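Local coordinates for uncharacterized protein (Bacteroides ovatus, PDB 4DQA), which is of unknown function but probably binds carbohydrate, pairing a DUF1735 domain with a concanavalin A-like lectin/glucanase domain, at residues 188-193 and 275-280. Residues are numbered along the deposited sequence; the frame is centred on the assembly and turned at random.
Sequences ILRIGD and GERPFH
Ile191 reaches the rim of the Phe279 ring, its CD1 lying near the ring plane and 4.2 Å from CE1. The contact belongs to the concanavalin A-like lectin/glucanase domain, where Arg190, on strand 187-190, and Ile191, at the corner that follows, meet the long loop between strands 264-266 and 282-289. With CG anti to the backbone N (chi1 -172°), the Phe279 ring extends into apolar company: it meets Val171 of strand 163-171, which Ile191 also touches along with Ile169, Ile180 and Leu204. Val171 is thus a shared neighbour, and through it the loop and the corner both pack on strand 163-171.

Further along, the link is polar and is made by one bridging water. Arg190 and Arg277 bring their NH1 atoms to 4.2 Å of each other, their guanidinium groups set obliquely. The water sits in the plane of both groups, at their edges, and accepts a hydrogen bond of 2.9 Å from Arg190 NH1 and another of 2.9 Å from Arg277 NH1. The two like charges are probably offset by acids around them, since Arg190 NE forms a salt bridge with Glu205 and Arg277 NH1 one with Glu184, while Arg277 NH2 donates to the carbonyl of Trp274. Asp193, two residues past the corner, places OD1 over one face of the Arg190 guanidinium, offset toward the rim, and this oxygen is hydrogen-bonded to Asn177 ND2. The salt bridge between these two residues of 188-193 rests on charge alone, with Asp193 OD2 3.5 Å from Arg190 NH2 and well out of the guanidinium plane.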
loop_
_atom_site.group_PDB
_atom_site.type_symbol
_atom_site.label_atom_id
_atom_site.label_comp_id
_atom_site.label_asym_id
_atom_site.label_seq_id
_atom_site.Cartn_x
_atom_site.Cartn_y
_atom_site.Cartn_z
ATOM N N ILE A 188 -21.779 12.427 -0.627
ATOM C CA ILE A 188 -21.142 12.062 -1.886
ATOM C C ILE A 188 -19.875 12.906 -2.108
ATOM O O ILE A 188 -19.830 14.095 -1.783
ATOM C CB ILE A 188 -22.161 12.160 -3.049
ATOM C CG1 ILE A 188 -21.655 11.436 -4.309
ATOM C CG2 ILE A 188 -22.478 13.600 -3.359
ATOM C CD1 ILE A 188 -22.712 11.220 -5.379
ATOM N N LEU A 189 -18.834 12.248 -2.598
ATOM C CA LEU A 189 -17.601 12.898 -3.004
ATOM C C LEU A 189 -17.593 13.004 -4.517
ATOM O O LEU A 189 -17.792 12.008 -5.241
ATOM C CB LEU A 189 -16.396 12.102 -2.508
ATOM C CG LEU A 189 -15.016 12.669 -2.842
ATOM C CD1 LEU A 189 -14.809 13.961 -2.086
ATOM C CD2 LEU A 189 -13.935 11.643 -2.490
ATOM N N ARG A 190 -17.445 14.239 -4.994
ATOM C CA ARG A 190 -17.488 14.515 -6.423
ATOM C C ARG A 190 -16.454 15.565 -6.774
ATOM O O ARG A 190 -15.796 16.140 -5.900
ATOM C CB ARG A 190 -18.886 14.996 -6.813
ATOM C CG ARG A 190 -19.289 16.322 -6.204
ATOM C CD ARG A 190 -20.783 16.605 -6.409
ATOM N NE ARG A 190 -21.179 17.912 -5.896
ATOM C CZ ARG A 190 -22.446 18.267 -5.674
ATOM N NH1 ARG A 190 -23.438 17.410 -5.922
ATOM N NH2 ARG A 190 -22.709 19.461 -5.192
ATOM N N ILE A 191 -16.305 15.800 -8.075
ATOM C CA ILE A 191 -15.488 16.917 -8.548
ATOM C C ILE A 191 -16.426 17.790 -9.352
ATOM O O ILE A 191 -16.990 17.356 -10.368
ATOM C CB ILE A 191 -14.314 16.483 -9.442
ATOM C CG1 ILE A 191 -13.564 15.303 -8.813
ATOM C CG2 ILE A 191 -13.395 17.671 -9.621
ATOM C CD1 ILE A 191 -12.529 14.682 -9.727
ATOM N N GLY A 192 -16.632 19.009 -8.869
ATOM C CA GLY A 192 -17.455 19.982 -9.545
ATOM C C GLY A 192 -18.931 19.976 -9.235
ATOM O O GLY A 192 -19.529 18.934 -8.973
ATOM N N ASP A 193 -19.514 21.163 -9.275
ATOM C CA ASP A 193 -20.973 21.275 -9.442
ATOM C C ASP A 193 -21.248 22.565 -10.206
ATOM O O ASP A 193 -21.967 23.458 -9.741
ATOM C CB ASP A 193 -21.698 21.259 -8.099
ATOM C CG ASP A 193 -23.208 21.189 -8.272
ATOM O OD1 ASP A 193 -23.667 20.480 -9.199
ATOM O OD2 ASP A 193 -23.925 21.838 -7.490
ATOM N N GLY A 275 -29.543 14.010 -13.130
ATOM C CA GLY A 275 -28.260 13.930 -13.802
ATOM C C GLY A 275 -27.427 12.807 -13.228
ATOM O O GLY A 275 -27.189 12.742 -12.011
ATOM N N GLU A 276 -26.973 11.904 -14.091
ATOM C CA GLU A 276 -26.205 10.761 -13.605
ATOM C C GLU A 276 -24.748 11.114 -13.285
ATOM O O GLU A 276 -24.051 10.367 -12.585
ATOM C CB GLU A 276 -26.255 9.600 -14.593
ATOM C CG GLU A 276 -27.658 9.082 -14.820
ATOM C CD GLU A 276 -27.738 7.807 -15.649
ATOM O OE1 GLU A 276 -26.864 7.575 -16.489
ATOM O OE2 GLU A 276 -28.756 7.100 -15.526
ATOM N N ARG A 277 -24.286 12.239 -13.817
ATOM C CA ARG A 277 -23.007 12.801 -13.410
ATOM C C ARG A 277 -21.841 11.797 -13.484
ATOM O O ARG A 277 -21.053 11.631 -12.546
ATOM C CB ARG A 277 -23.141 13.437 -12.025
ATOM C CG ARG A 277 -24.146 14.567 -12.017
ATOM C CD ARG A 277 -24.704 14.855 -10.638
ATOM N NE ARG A 277 -25.884 15.694 -10.749
ATOM C CZ ARG A 277 -26.651 16.041 -9.727
ATOM N NH1 ARG A 277 -26.306 15.713 -8.494
ATOM N NH2 ARG A 277 -27.748 16.743 -9.954
ATOM N N PRO A 278 -21.680 11.159 -14.649
ATOM C CA PRO A 278 -20.611 10.164 -14.753
ATOM C C PRO A 278 -19.201 10.734 -14.662
ATOM O O PRO A 278 -18.910 11.817 -15.194
ATOM C CB PRO A 278 -20.815 9.562 -16.141
ATOM C CG PRO A 278 -21.559 10.626 -16.919
ATOM C CD PRO A 278 -22.427 11.318 -15.907
ATOM N N PHE A 279 -18.326 9.958 -14.033
ATOM C CA PHE A 279 -16.910 10.201 -14.053
ATOM C C PHE A 279 -16.330 9.721 -15.355
ATOM O O PHE A 279 -16.704 8.660 -15.856
ATOM C CB PHE A 279 -16.307 9.396 -12.914
ATOM C CG PHE A 279 -14.847 9.655 -12.651
ATOM C CD1 PHE A 279 -14.470 10.728 -11.884
ATOM C CD2 PHE A 279 -13.876 8.762 -13.048
ATOM C CE1 PHE A 279 -13.122 10.966 -11.615
ATOM C CE2 PHE A 279 -12.529 8.987 -12.763
ATOM C CZ PHE A 279 -12.163 10.080 -12.047
ATOM N N HIS A 280 -15.387 10.494 -15.914
ATOM C CA HIS A 280 -14.650 10.068 -17.090
ATOM C C HIS A 280 -13.184 10.013 -16.762
ATOM O O HIS A 280 -12.523 11.052 -16.621
ATOM C CB HIS A 280 -14.886 11.033 -18.239
ATOM C CG HIS A 280 -16.291 10.992 -18.737
ATOM N ND1 HIS A 280 -17.289 11.785 -18.227
ATOM C CD2 HIS A 280 -16.875 10.188 -19.656
ATOM C CE1 HIS A 280 -18.426 11.506 -18.846
ATOM N NE2 HIS A 280 -18.207 10.528 -19.697
HETATM O O HOH W 1 -23.870 14.882 -7.174
#